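Local atomic coordinates of nuclease-like protein (Chaetomium thermophilum, PDB entry 6GRC), a protein that probably acts as a metal-dependent, structure-selective nuclease that cuts Holliday junctions and 5'-flap DNA. Residues H245-N250 with K260-P265; Q336-R341 with E445-L450; I365-E370 with L440-E445. One frame throughout, in Å; residues are numbered along the deposited sequence.

Interaction 1 (H245-N250 with K260-P265); sequences HELRTN and KALEIP. With nucleotides of chain B.
The guanidinium of Arg248 has the carbonyl oxygen of Lys260 over one face, above its centre, and the carbonyl oxygen of Leu262 at its edge, near its plane. Both terminal nitrogens share that second oxygen: Arg248 NH1 lies 2.7 Å and Arg248 NH2 3.0 Å from Leu262 O, each in a bent, weak hydrogen bond. Glu263 bends back at chi2, bringing OE2 obliquely to within 3.3 Å of Arg248 NH2 in a salt bridge, the carboxylate turned 70° from the guanidinium plane. Ile264 CD1 also approaches obliquely, 3.8 Å from Arg248 NH1. This joins the C-terminal end of helix 233-249, where Asn250 leaves helical geometry with a positive phi, to the loop that follows and returns alongside it. Cutting Arg248 back to an alanine is likely to leave Glu263 without its cationic mate and the Leu262 carbonyl without its two weak donors. Deeper in, Leu247 CD2 meets Leu262 CD2 at 4.3 Å. The loop also receives DNA: the backbone N of Ala261 makes a nearly straight hydrogen bond (175°, 3.0 Å) to phosphate oxygen OP1 of DT12 of chain B, while Lys260 lays CG and CD against Arg248 CD, only its amino end leading away.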
loop_
_atom_site.group_PDB
_atom_site.type_symbol
_atom_site.label_atom_id
_atom_site.label_comp_id
_atom_site.label_asym_id
_atom_site.label_seq_id
_atom_site.Cartn_x
_atom_site.Cartn_y
_atom_site.Cartn_z
ATOM N N HIS A 245 7.224 -13.772 -38.506
ATOM C CA HIS A 245 6.691 -14.817 -39.398
ATOM C C HIS A 245 5.377 -15.360 -38.857
ATOM O O HIS A 245 4.431 -15.605 -39.607
ATOM C CB HIS A 245 7.718 -15.958 -39.567
ATOM C CG HIS A 245 7.128 -17.259 -40.020
ATOM N ND1 HIS A 245 6.909 -17.560 -41.347
ATOM C CD2 HIS A 245 6.729 -18.348 -39.319
ATOM C CE1 HIS A 245 6.392 -18.773 -41.444
ATOM N NE2 HIS A 245 6.272 -19.272 -40.226
ATOM N N GLU A 246 5.340 -15.547 -37.546
ATOM C CA GLU A 246 4.179 -16.095 -36.870
ATOM C C GLU A 246 2.980 -15.149 -36.946
ATOM O O GLU A 246 1.848 -15.601 -37.098
ATOM C CB GLU A 246 4.540 -16.379 -35.415
ATOM C CG GLU A 246 3.439 -17.028 -34.595
ATOM C CD GLU A 246 3.017 -18.390 -35.117
ATOM O OE1 GLU A 246 3.872 -19.113 -35.691
ATOM O OE2 GLU A 246 1.816 -18.724 -34.945
ATOM N N LEU A 247 3.236 -13.846 -36.830
ATOM C CA LEU A 247 2.198 -12.824 -36.977
ATOM C C LEU A 247 1.627 -12.803 -38.395
ATOM O O LEU A 247 0.419 -12.662 -38.578
ATOM C CB LEU A 247 2.746 -11.436 -36.626
ATOM C CG LEU A 247 2.857 -11.097 -35.134
ATOM C CD1 LEU A 247 3.767 -9.897 -34.922
ATOM C CD2 LEU A 247 1.490 -10.828 -34.527
ATOM N N ARG A 248 2.499 -12.945 -39.390
ATOM C CA ARG A 248 2.083 -12.880 -40.785
ATOM C C ARG A 248 1.225 -14.080 -41.195
ATOM O O ARG A 248 0.175 -13.903 -41.807
ATOM C CB ARG A 248 3.303 -12.772 -41.708
ATOM C CG ARG A 248 4.102 -11.482 -41.545
ATOM C CD ARG A 248 3.352 -10.285 -42.104
ATOM N NE ARG A 248 4.136 -9.044 -42.065
ATOM C CZ ARG A 248 4.171 -8.171 -41.052
ATOM N NH1 ARG A 248 3.474 -8.372 -39.927
ATOM N NH2 ARG A 248 4.923 -7.078 -41.160
ATOM N N THR A 249 1.673 -15.288 -40.849
ATOM C CA THR A 249 1.026 -16.529 -41.308
ATOM C C THR A 249 0.173 -17.254 -40.250
ATOM O O THR A 249 -0.682 -18.070 -40.602
ATOM C CB THR A 249 2.073 -17.536 -41.850
ATOM O OG1 THR A 249 2.832 -18.081 -40.763
ATOM C CG2 THR A 249 3.018 -16.867 -42.850
ATOM N N ASN A 250 0.406 -16.967 -38.972
ATOM C CA ASN A 250 -0.244 -17.695 -37.876
ATOM C C ASN A 250 -0.149 -19.213 -38.073
ATOM O O ASN A 250 -1.124 -19.942 -37.865
ATOM C CB ASN A 250 -1.710 -17.259 -37.727
ATOM C CG ASN A 250 -2.258 -17.519 -36.330
ATOM O OD1 ASN A 250 -1.499 -17.672 -35.360
ATOM N ND2 ASN A 250 -3.585 -17.556 -36.217
ATOM N N LYS A 260 -0.979 -9.123 -41.142
ATOM C CA LYS A 260 -0.051 -8.690 -42.196
ATOM C C LYS A 260 0.121 -7.173 -42.267
ATOM O O LYS A 260 1.179 -6.684 -42.665
ATOM C CB LYS A 260 -0.472 -9.249 -43.560
ATOM C CG LYS A 260 0.634 -9.198 -44.611
ATOM C CD LYS A 260 0.984 -10.575 -45.173
ATOM C CE LYS A 260 -0.102 -11.146 -46.070
ATOM N NZ LYS A 260 -0.089 -10.571 -47.447
ATOM N N ALA A 261 -0.914 -6.433 -41.880
ATOM C CA ALA A 261 -0.846 -4.971 -41.828
ATOM C C ALA A 261 0.040 -4.500 -40.680
ATOM O O ALA A 261 0.609 -3.415 -40.730
ATOM C CB ALA A 261 -2.243 -4.376 -41.693
ATOM N N LEU A 262 0.157 -5.325 -39.649
ATOM C CA LEU A 262 0.931 -4.955 -38.471
ATOM C C LEU A 262 2.396 -4.792 -38.887
ATOM O O LEU A 262 3.069 -5.771 -39.235
ATOM C CB LEU A 262 0.760 -6.005 -37.373
ATOM C CG LEU A 262 0.542 -5.497 -35.951
ATOM C CD1 LEU A 262 -0.623 -4.519 -35.874
ATOM C CD2 LEU A 262 0.320 -6.674 -35.008
ATOM N N GLU A 263 2.860 -3.541 -38.890
ATOM C CA GLU A 263 4.213 -3.200 -39.346
ATOM C C GLU A 263 5.096 -2.940 -38.135
ATOM O O GLU A 263 4.752 -2.126 -37.278
ATOM C CB GLU A 263 4.187 -1.973 -40.269
ATOM C CG GLU A 263 4.966 -2.171 -41.578
ATOM C CD GLU A 263 4.347 -3.235 -42.486
ATOM O OE1 GLU A 263 3.154 -3.089 -42.843
ATOM O OE2 GLU A 263 5.057 -4.209 -42.843
ATOM N N ILE A 264 6.233 -3.633 -38.078
ATOM C CA ILE A 264 7.096 -3.634 -36.905
ATOM C C ILE A 264 8.277 -2.694 -37.136
ATOM O O ILE A 264 9.075 -2.936 -38.043
ATOM C CB ILE A 264 7.619 -5.052 -36.569
ATOM C CG1 ILE A 264 6.463 -6.007 -36.234
ATOM C CG2 ILE A 264 8.556 -5.005 -35.365
ATOM C CD1 ILE A 264 5.564 -6.379 -37.389
ATOM N N PRO A 265 8.397 -1.622 -36.316
ATOM C CA PRO A 265 9.521 -0.688 -36.432
ATOM C C PRO A 265 10.870 -1.398 -36.433
ATOM O O PRO A 265 11.039 -2.388 -35.725
ATOM C CB PRO A 265 9.391 0.179 -35.177
ATOM C CG PRO A 265 7.948 0.123 -34.811
ATOM C CD PRO A 265 7.455 -1.225 -35.251
ATOM P P DT B 12 -4.900 -7.233 -41.658
ATOM O OP1 DT B 12 -3.575 -7.717 -41.195
ATOM O OP2 DT B 12 -5.056 -6.707 -43.040
ATOM O "O5'" DT B 12 -5.952 -8.408 -41.451
ATOM C "C5'" DT B 12 -6.395 -8.771 -40.132
ATOM C "C4'" DT B 12 -7.610 -9.668 -40.197
ATOM O "O4'" DT B 12 -8.799 -8.869 -40.346
ATOM C "C3'" DT B 12 -7.624 -10.686 -41.341
ATOM O "O3'" DT B 12 -7.278 -11.935 -40.726
ATOM C "C2'" DT B 12 -9.009 -10.541 -41.972
ATOM C "C1'" DT B 12 -9.784 -9.611 -41.041
ATOM N N1 DT B 12 -10.720 -8.634 -41.658
ATOM C C2 DT B 12 -12.036 -8.603 -41.240
ATOM O O2 DT B 12 -12.503 -9.396 -40.440
ATOM N N3 DT B 12 -12.797 -7.617 -41.817
ATOM C C4 DT B 12 -12.380 -6.665 -42.730
ATOM O O4 DT B 12 -13.183 -5.843 -43.168
ATOM C C5 DT B 12 -10.981 -6.735 -43.098
ATOM C C7 DT B 12 -10.442 -5.745 -44.081
ATOM C C6 DT B 12 -10.229 -7.693 -42.540
#

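Interaction 2 (Q336-R341 with E445-L450); sequences QRCLDR and ETILKL
Leu339 pushes its CD2 methyl towards the shallow groove between Ile447 and Leu450, residues one helical turn apart on helix 445-451. Leu339 CD2 lies 4.1 Å from Ile447 CG1 and 4.2 Å from Leu450 CD1, so one methyl touches both walls of the groove. Ile447 is in turn the bump that fits between Leu339 and Cys338. With CG2 anti to its backbone N and CG1 anti to its carbonyl carbon (chi1 -80°), it spreads two branches over two neighbours: CG1 goes to Leu339, and CG2 presses on the beta carbon of Cys338, with Cys338 CB and Ile447 CG2 3.7 Å apart. The CA atoms come nearest at this pair, 6.7 Å between Cys338 CA and Ile447 CA, a spacing that the small cysteine side chain suits. Its sulfur reaches past Ile447 to the next residue, Cys338 SG standing 4.3 Å from Leu448 CD2. No hydrogen bond crosses between the segments, and the joint rests on apolar surfaces. Helix 318-339 ends here, Asp340 being the first residue to leave helical geometry. Helix 445-451, which falls in the Gen1 C-terminal family region, is wedged among several elements. Helix 18-29 adds Ile23 against Ile447 and Leu26 against both Leu339 and Leu450, while Leu448 is covered by Leu380 and Val382 of strand 377-384 and by Val456 of helix 453-464.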
loop_
_atom_site.group_PDB
_atom_site.type_symbol
_atom_site.label_atom_id
_atom_site.label_comp_id
_atom_site.label_asym_id
_atom_site.label_seq_id
_atom_site.Cartn_x
_atom_site.Cartn_y
_atom_site.Cartn_z
ATOM N N GLN A 336 -1.302 1.331 18.601
ATOM C CA GLN A 336 0.151 1.434 18.508
ATOM C C GLN A 336 0.800 1.029 19.836
ATOM O O GLN A 336 1.719 0.210 19.852
ATOM C CB GLN A 336 0.569 2.847 18.058
ATOM C CG GLN A 336 1.964 2.945 17.454
ATOM C CD GLN A 336 2.997 3.429 18.450
ATOM O OE1 GLN A 336 2.969 4.583 18.881
ATOM N NE2 GLN A 336 3.918 2.556 18.816
ATOM N N ARG A 337 0.287 1.555 20.952
ATOM C CA ARG A 337 0.838 1.234 22.276
ATOM C C ARG A 337 0.714 -0.248 22.594
ATOM O O ARG A 337 1.600 -0.811 23.227
ATOM C CB ARG A 337 0.157 2.049 23.392
ATOM C CG ARG A 337 0.375 3.556 23.305
ATOM C CD ARG A 337 1.426 4.090 24.271
ATOM N NE ARG A 337 1.817 5.454 23.887
ATOM C CZ ARG A 337 1.306 6.595 24.370
ATOM N NH1 ARG A 337 0.361 6.597 25.310
ATOM N NH2 ARG A 337 1.759 7.753 23.905
ATOM N N CYS A 338 -0.397 -0.858 22.181
ATOM C CA CYS A 338 -0.610 -2.302 22.363
ATOM C C CYS A 338 0.478 -3.137 21.706
ATOM O O CYS A 338 1.017 -4.044 22.328
ATOM C CB CYS A 338 -1.947 -2.744 21.763
ATOM S SG CYS A 338 -3.292 -2.867 22.937
ATOM N N LEU A 339 0.777 -2.836 20.442
ATOM C CA LEU A 339 1.743 -3.614 19.683
ATOM C C LEU A 339 3.172 -3.497 20.176
ATOM O O LEU A 339 3.969 -4.377 19.883
ATOM C CB LEU A 339 1.681 -3.258 18.205
ATOM C CG LEU A 339 0.458 -3.810 17.486
ATOM C CD1 LEU A 339 0.503 -3.344 16.045
ATOM C CD2 LEU A 339 0.412 -5.333 17.575
ATOM N N ASP A 340 3.510 -2.435 20.906
ATOM C CA ASP A 340 4.763 -2.422 21.686
ATOM C C ASP A 340 4.586 -3.355 22.871
ATOM O O ASP A 340 3.653 -3.177 23.654
ATOM C CB ASP A 340 5.120 -1.021 22.175
ATOM C CG ASP A 340 5.553 -0.115 21.048
ATOM O OD1 ASP A 340 4.718 0.161 20.160
ATOM O OD2 ASP A 340 6.726 0.309 21.048
ATOM N N ARG A 341 5.462 -4.328 23.033
ATOM C CA ARG A 341 5.261 -5.230 24.133
ATOM C C ARG A 341 4.216 -6.238 23.707
ATOM O O ARG A 341 3.940 -6.413 22.523
ATOM C CB ARG A 341 4.744 -4.442 25.334
ATOM C CG ARG A 341 5.161 -4.996 26.687
ATOM C CD ARG A 341 5.536 -3.901 27.679
ATOM N NE ARG A 341 5.930 -4.444 28.981
ATOM C CZ ARG A 341 6.433 -3.728 29.983
ATOM N NH1 ARG A 341 6.617 -2.422 29.853
ATOM N NH2 ARG A 341 6.753 -4.319 31.127
ATOM N N GLU A 445 -9.302 -8.131 18.297
ATOM C CA GLU A 445 -9.088 -8.992 19.424
ATOM C C GLU A 445 -7.661 -9.458 19.448
ATOM O O GLU A 445 -7.060 -9.536 20.483
ATOM C CB GLU A 445 -10.025 -10.173 19.304
ATOM C CG GLU A 445 -9.753 -11.310 20.251
ATOM C CD GLU A 445 -10.707 -12.450 20.053
ATOM O OE1 GLU A 445 -10.587 -13.165 19.065
ATOM O OE2 GLU A 445 -11.588 -12.632 20.887
ATOM N N THR A 446 -7.105 -9.750 18.295
ATOM C CA THR A 446 -5.750 -10.205 18.253
ATOM C C THR A 446 -4.795 -9.193 18.807
ATOM O O THR A 446 -3.948 -9.518 19.584
ATOM C CB THR A 446 -5.328 -10.555 16.852
ATOM O OG1 THR A 446 -6.175 -11.580 16.362
ATOM C CG2 THR A 446 -3.951 -11.058 16.874
ATOM N N ILE A 447 -4.956 -7.941 18.448
ATOM C CA ILE A 447 -4.071 -6.917 18.948
ATOM C C ILE A 447 -4.213 -6.737 20.436
ATOM O O ILE A 447 -3.255 -6.506 21.128
ATOM C CB ILE A 447 -4.303 -5.580 18.246
ATOM C CG1 ILE A 447 -3.612 -5.579 16.909
ATOM C CG2 ILE A 447 -3.730 -4.454 19.056
ATOM C CD1 ILE A 447 -4.187 -4.603 15.933
ATOM N N LEU A 448 -5.426 -6.833 20.924
ATOM C CA LEU A 448 -5.666 -6.704 22.329
ATOM C C LEU A 448 -5.049 -7.853 23.092
ATOM O O LEU A 448 -4.529 -7.659 24.163
ATOM C CB LEU A 448 -7.158 -6.631 22.597
ATOM C CG LEU A 448 -7.850 -5.406 22.051
ATOM C CD1 LEU A 448 -9.344 -5.548 22.176
ATOM C CD2 LEU A 448 -7.364 -4.167 22.760
ATOM N N LYS A 449 -5.092 -9.051 22.538
ATOM C CA LYS A 449 -4.515 -10.186 23.262
ATOM C C LYS A 449 -3.006 -10.016 23.466
ATOM O O LYS A 449 -2.477 -10.397 24.509
ATOM C CB LYS A 449 -4.822 -11.527 22.571
ATOM C CG LYS A 449 -6.259 -12.002 22.766
ATOM C CD LYS A 449 -6.467 -13.493 22.514
ATOM C CE LYS A 449 -7.962 -13.818 22.565
ATOM N NZ LYS A 449 -8.315 -15.250 22.791
ATOM N N LEU A 450 -2.326 -9.431 22.484
ATOM C CA LEU A 450 -0.890 -9.184 22.580
ATOM C C LEU A 450 -0.579 -8.073 23.570
ATOM O O LEU A 450 0.402 -8.152 24.309
ATOM C CB LEU A 450 -0.314 -8.808 21.213
ATOM C CG LEU A 450 -0.435 -9.848 20.097
ATOM C CD1 LEU A 450 0.123 -9.290 18.799
ATOM C CD2 LEU A 450 0.266 -11.136 20.485
#

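Interaction 3 (I365-E370 with L440-E445); sequences ISMRRE and LAWVPE
Arg369 sets its CG between the backbone N and the carbonyl carbon (chi1 70°), the crowded position, and runs straight from CG to NE, which lays the chain from CG to the guanidinium flat over one face of Trp442. The tryptophan has its CG anti to the carbonyl carbon and turns a ring face to the arginine. The two residues sit on the outer strands, 364-371 and 439-444, of a three-stranded antiparallel sheet in the Gen1 C-terminal region, consistent with the chromodomain-like fold of human GEN1. Strand 377-384 runs between them and hydrogen-bonds to both, so the contact reaches across the middle strand; the axes of segments 365-370 and 440-444 approach to 8.8 Å, inclined by 49°. Atom by atom, the arginine tracks across the indole from its benzo end to its pyrrole ring. Its CG touches CZ3, Arg369 CG to Trp442 CZ3 being 3.6 Å, CD makes a CH-pi contact over the six-membered ring, and the guanidinium lies on the five-membered ring with planes only 6° apart. Arg369 CZ is 3.7 Å from the centroid of the Trp442 five-membered ring, a cation-pi stack. Glu379 of the middle strand takes Arg369 NH2 in a salt bridge, and Arg381 makes another cation-pi contact with the indole. Met367, present as selenomethionine, flanks the benzo end: its CB is 3.7 Å from Trp442 CH2, and SE lies at the ring edge, 5.3 Å from the six-membered centroid. Arg368 starts off away from the other strand, but bends at chi2 and links two carboxylates. Arg368 NH2 reaches the anti lone pair of Glu370 OE2 at 3.2 Å; Arg368 NH1 meets Glu445 OE2 at 2.7 Å, with that oxygen in the guanidinium plane but approached from above the carboxylate plane.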
loop_
_atom_site.group_PDB
_atom_site.type_symbol
_atom_site.label_atom_id
_atom_site.label_comp_id
_atom_site.label_asym_id
_atom_site.label_seq_id
_atom_site.Cartn_x
_atom_site.Cartn_y
_atom_site.Cartn_z
ATOM N N ILE A 365 -13.729 -3.803 28.650
ATOM C CA ILE A 365 -14.247 -4.369 27.405
ATOM C C ILE A 365 -15.729 -4.638 27.641
ATOM O O ILE A 365 -16.123 -4.926 28.760
ATOM C CB ILE A 365 -13.500 -5.681 27.037
ATOM C CG1 ILE A 365 -11.990 -5.405 26.965
ATOM C CG2 ILE A 365 -14.032 -6.270 25.731
ATOM C CD1 ILE A 365 -11.149 -6.553 26.441
ATOM N N SER A 366 -16.545 -4.524 26.600
ATOM C CA SER A 366 -18.005 -4.562 26.765
ATOM C C SER A 366 -18.755 -5.378 25.705
ATOM O O SER A 366 -19.967 -5.552 25.815
ATOM C CB SER A 366 -18.559 -3.119 26.803
ATOM O OG SER A 366 -17.934 -2.274 25.824
HETATM N N MSE A 367 -18.055 -5.887 24.690
HETATM C CA MSE A 367 -18.724 -6.482 23.531
HETATM C C MSE A 367 -17.731 -6.975 22.540
HETATM O O MSE A 367 -16.570 -6.573 22.544
HETATM C CB MSE A 367 -19.541 -5.425 22.789
HETATM C CG MSE A 367 -20.711 -6.004 21.998
HETATM SE SE MSE A 367 -21.911 -4.513 21.513
HETATM C CE MSE A 367 -23.363 -5.130 22.709
ATOM N N ARG A 368 -18.208 -7.853 21.672
ATOM C CA ARG A 368 -17.415 -8.456 20.619
ATOM C C ARG A 368 -18.246 -8.460 19.361
ATOM O O ARG A 368 -19.461 -8.598 19.420
ATOM C CB ARG A 368 -17.083 -9.893 21.004
ATOM C CG ARG A 368 -16.461 -10.750 19.917
ATOM C CD ARG A 368 -16.848 -12.223 20.071
ATOM N NE ARG A 368 -16.174 -13.007 19.043
ATOM C CZ ARG A 368 -14.886 -13.323 19.073
ATOM N NH1 ARG A 368 -14.136 -12.963 20.106
ATOM N NH2 ARG A 368 -14.347 -14.008 18.074
ATOM N N ARG A 369 -17.594 -8.317 18.218
ATOM C CA ARG A 369 -18.281 -8.453 16.948
ATOM C C ARG A 369 -17.324 -8.933 15.878
ATOM O O ARG A 369 -16.106 -8.911 16.055
ATOM C CB ARG A 369 -18.876 -7.111 16.519
ATOM C CG ARG A 369 -17.814 -6.109 16.116
ATOM C CD ARG A 369 -18.377 -4.869 15.465
ATOM N NE ARG A 369 -17.290 -4.074 14.896
ATOM C CZ ARG A 369 -17.456 -2.947 14.211
ATOM N NH1 ARG A 369 -18.670 -2.453 14.000
ATOM N NH2 ARG A 369 -16.402 -2.307 13.746
ATOM N N GLU A 370 -17.911 -9.333 14.757
ATOM C CA GLU A 370 -17.197 -9.706 13.561
ATOM C C GLU A 370 -17.867 -8.997 12.389
ATOM O O GLU A 370 -18.784 -9.506 11.760
ATOM C CB GLU A 370 -17.214 -11.223 13.409
ATOM C CG GLU A 370 -16.206 -11.933 14.311
ATOM C CD GLU A 370 -16.491 -13.416 14.430
ATOM O OE1 GLU A 370 -17.299 -13.917 13.620
ATOM O OE2 GLU A 370 -15.937 -14.082 15.336
ATOM N N LEU A 440 -15.072 4.964 23.521
ATOM C CA LEU A 440 -15.137 3.582 23.065
ATOM C C LEU A 440 -14.588 3.427 21.647
ATOM O O LEU A 440 -14.839 4.256 20.788
ATOM C CB LEU A 440 -16.574 3.070 23.103
ATOM C CG LEU A 440 -17.327 3.228 24.423
ATOM C CD1 LEU A 440 -18.674 2.529 24.312
ATOM C CD2 LEU A 440 -16.540 2.683 25.608
ATOM N N ALA A 441 -13.866 2.336 21.412
ATOM C CA ALA A 441 -13.349 1.993 20.096
ATOM C C ALA A 441 -13.355 0.476 19.910
ATOM O O ALA A 441 -13.083 -0.273 20.845
ATOM C CB ALA A 441 -11.933 2.511 19.949
ATOM N N TRP A 442 -13.656 0.033 18.699
ATOM C CA TRP A 442 -13.457 -1.343 18.334
ATOM C C TRP A 442 -11.980 -1.583 17.998
ATOM O O TRP A 442 -11.396 -0.853 17.212
ATOM C CB TRP A 442 -14.332 -1.694 17.138
ATOM C CG TRP A 442 -15.809 -1.691 17.441
ATOM C CD1 TRP A 442 -16.718 -0.744 17.078
ATOM C CD2 TRP A 442 -16.535 -2.693 18.158
ATOM N NE1 TRP A 442 -17.971 -1.097 17.527
ATOM C CE2 TRP A 442 -17.885 -2.292 18.183
ATOM C CE3 TRP A 442 -16.175 -3.898 18.763
ATOM C CZ2 TRP A 442 -18.881 -3.049 18.806
ATOM C CZ3 TRP A 442 -17.164 -4.658 19.376
ATOM C CH2 TRP A 442 -18.502 -4.231 19.395
ATOM N N VAL A 443 -11.380 -2.618 18.596
ATOM C CA VAL A 443 -9.982 -2.949 18.339
ATOM C C VAL A 443 -9.886 -4.446 18.096
ATOM O O VAL A 443 -10.492 -5.226 18.821
ATOM C CB VAL A 443 -9.087 -2.514 19.517
ATOM C CG1 VAL A 443 -7.657 -2.987 19.329
ATOM C CG2 VAL A 443 -9.105 -0.997 19.656
ATOM N N PRO A 444 -9.143 -4.859 17.060
ATOM C CA PRO A 444 -8.926 -6.295 16.795
ATOM C C PRO A 444 -8.542 -7.089 18.038
ATOM O O PRO A 444 -7.556 -6.771 18.716
ATOM C CB PRO A 444 -7.770 -6.298 15.794
ATOM C CG PRO A 444 -7.926 -4.995 15.051
ATOM C CD PRO A 444 -8.528 -4.012 16.017
ATOM N N GLU A 445 -9.302 -8.131 18.297
ATOM C CA GLU A 445 -9.088 -8.992 19.424
ATOM C C GLU A 445 -7.661 -9.458 19.448
ATOM O O GLU A 445 -7.060 -9.536 20.483
ATOM C CB GLU A 445 -10.025 -10.173 19.304
ATOM C CG GLU A 445 -9.753 -11.310 20.251
ATOM C CD GLU A 445 -10.707 -12.450 20.053
ATOM O OE1 GLU A 445 -10.587 -13.165 19.065
ATOM O OE2 GLU A 445 -11.588 -12.632 20.887
#

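In the fold
From the N terminus, interaction 1 first closes a short loop of nine residues after helix 233-249, at a DNA-contacting end of the chain. Interaction 2 then opens at the end of helix 318-339 and closes more than a hundred residues later on helix 445-451. Interaction 3 both opens and closes within that span, joining strands 364-371 and 439-444, so the pair nests without crossing. Interactions 2 and 3 share Glu445, where strand 439-444 gives way to the helix, and their centres lie 13 Å apart. Together they tie the C-terminal sheet and its helix to helix 318-339. Interaction 1 lies across the chain's centre, about 60 Å from interaction 2 and 62 Å from interaction 3 between centres.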